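Local coordinates for protein tripartite terminase subunit 3 (Human herpesvirus 5, PDB 3N4P) that forms the large, nuclease-bearing subunit of the terminase motor, here as its C-terminal nuclease domain, and probably helps drive viral DNA into empty capsids, at residues Ile136-Asn141 with Val166-Thr171. Numbering follows the deposited sequence.
Sequences IAVEGN and VLFYHT
I136 grips the strand of F168 with both of its backbone polar groups: its N donates to L167 O at 3.0 Å, and its O accepts from Y169 N at 2.9 Å. These two bonds straddle F168, the parallel bridge partner of I136, and F168 CA adds a CA-H...O contact to I136 O. On the face of the sheet they share, the side chains of I136 and F168 run alongside each other, both rising from the sheet. CG2 of I136, set anti to its own N by chi1 of -59°, comes obliquely against the F168 ring, 3.4 Å from CE2. The longer branch rises from the sheet next to the ring, and its CD1 meets both F168 CZ, at 3.7 Å, and V166 CG1, at 3.8 Å. V138 follows on the same face and brings CG2 to the edge of the phenyl ring, 4.2 Å from CE2. Helix 144-161 packs over this side, with A151 and R155 against F168 and A147 against V138. On the reverse face A137 CB meets Y169 CB at 4.0 Å; with Y169 CG turned opposite the backbone N (chi1 -172°), the phenol ring leads off to edge-to-face contacts with Y182 and F276. Past A137 and Y169 the two backbones diverge, and E139, just beyond the end of the strand, joins D68 in binding magnesium; both are predicted nuclease residues. Strand 133-138, helix 144-161 and strand 165-172 thus form a beta-alpha-beta unit with parallel neighbouring strands, consistent with the RNase H-like fold of terminase nucleases, in which acidic residues gathered near the strand ends bind the metal ions.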
# COMPACT_ATOMS: atom_id res chain seq x y z
N ILE B 136 -24.43 10.27 -1.46
CA ILE B 136 -24.53 9.61 -2.74
C ILE B 136 -24.96 10.60 -3.81
O ILE B 136 -25.94 11.27 -3.64
CB ILE B 136 -25.58 8.44 -2.65
CG1 ILE B 136 -25.15 7.46 -1.57
CG2 ILE B 136 -25.77 7.71 -4.01
CD1 ILE B 136 -26.28 6.44 -1.19
N ALA B 137 -24.25 10.64 -4.92
CA ALA B 137 -24.70 11.38 -6.09
C ALA B 137 -25.05 10.46 -7.24
O ALA B 137 -24.22 9.64 -7.64
CB ALA B 137 -23.55 12.33 -6.54
N VAL B 138 -26.17 10.65 -7.88
CA VAL B 138 -26.56 9.78 -8.99
C VAL B 138 -26.71 10.73 -10.15
O VAL B 138 -27.57 11.58 -10.12
CB VAL B 138 -27.97 9.10 -8.78
CG1 VAL B 138 -28.32 8.20 -9.97
CG2 VAL B 138 -28.07 8.24 -7.52
N GLU B 139 -25.90 10.55 -11.19
CA GLU B 139 -26.00 11.38 -12.37
C GLU B 139 -27.27 11.11 -13.10
O GLU B 139 -27.60 9.98 -13.38
CB GLU B 139 -24.86 11.13 -13.36
CG GLU B 139 -24.49 12.41 -14.17
CD GLU B 139 -24.31 12.16 -15.67
OE1 GLU B 139 -24.87 12.93 -16.49
OE2 GLU B 139 -23.60 11.18 -16.03
N GLY B 140 -27.95 12.17 -13.49
CA GLY B 140 -29.15 12.00 -14.28
C GLY B 140 -29.15 12.74 -15.58
O GLY B 140 -30.21 13.06 -16.06
N ASN B 141 -27.98 12.98 -16.17
CA ASN B 141 -27.90 14.05 -17.15
C ASN B 141 -28.94 13.97 -18.25
O ASN B 141 -29.68 14.96 -18.46
CB ASN B 141 -26.45 14.37 -17.68
CG ASN B 141 -26.47 15.30 -18.90
OD1 ASN B 141 -25.80 16.37 -18.94
ND2 ASN B 141 -27.28 14.92 -19.90
N VAL B 166 -28.44 8.28 5.30
CA VAL B 166 -28.20 8.35 3.86
C VAL B 166 -28.63 9.74 3.39
O VAL B 166 -29.69 10.23 3.81
CB VAL B 166 -29.09 7.33 3.14
CG1 VAL B 166 -28.42 6.85 1.94
CG2 VAL B 166 -29.33 6.14 4.04
N LEU B 167 -27.81 10.38 2.57
CA LEU B 167 -28.07 11.72 2.01
C LEU B 167 -27.79 11.61 0.53
O LEU B 167 -26.93 10.86 0.14
CB LEU B 167 -27.11 12.76 2.57
CG LEU B 167 -27.33 13.29 3.98
CD1 LEU B 167 -26.78 12.39 5.07
CD2 LEU B 167 -26.74 14.66 4.09
N PHE B 168 -28.53 12.33 -0.29
CA PHE B 168 -28.37 12.25 -1.71
C PHE B 168 -28.09 13.66 -2.20
O PHE B 168 -28.46 14.64 -1.55
CB PHE B 168 -29.59 11.67 -2.41
CG PHE B 168 -29.63 10.18 -2.39
CD1 PHE B 168 -30.18 9.50 -1.32
CD2 PHE B 168 -29.10 9.44 -3.45
CE1 PHE B 168 -30.23 8.10 -1.30
CE2 PHE B 168 -29.14 8.03 -3.43
CZ PHE B 168 -29.70 7.36 -2.36
N TYR B 169 -27.37 13.77 -3.30
CA TYR B 169 -27.02 15.10 -3.81
C TYR B 169 -28.36 15.55 -4.38
O TYR B 169 -28.95 14.78 -5.14
CB TYR B 169 -26.03 14.98 -4.95
CG TYR B 169 -25.49 16.30 -5.40
CD1 TYR B 169 -24.20 16.70 -5.01
CD2 TYR B 169 -26.23 17.15 -6.22
CE1 TYR B 169 -23.68 17.94 -5.42
CE2 TYR B 169 -25.70 18.41 -6.63
CZ TYR B 169 -24.44 18.78 -6.24
OH TYR B 169 -23.92 19.99 -6.64
N HIS B 170 -28.85 16.73 -4.00
CA HIS B 170 -30.15 17.23 -4.53
C HIS B 170 -29.94 18.46 -5.38
O HIS B 170 -29.10 19.31 -5.07
CB HIS B 170 -31.13 17.55 -3.43
CG HIS B 170 -31.85 16.35 -2.91
ND1 HIS B 170 -33.21 16.18 -3.04
CD2 HIS B 170 -31.38 15.26 -2.27
CE1 HIS B 170 -33.56 15.03 -2.49
NE2 HIS B 170 -32.47 14.45 -2.02
N THR B 171 -30.69 18.52 -6.47
CA THR B 171 -30.62 19.70 -7.34
C THR B 171 -32.05 20.17 -7.66
O THR B 171 -32.95 19.36 -7.82
CB THR B 171 -29.82 19.45 -8.64
OG1 THR B 171 -30.66 18.78 -9.59
CG2 THR B 171 -28.68 18.56 -8.38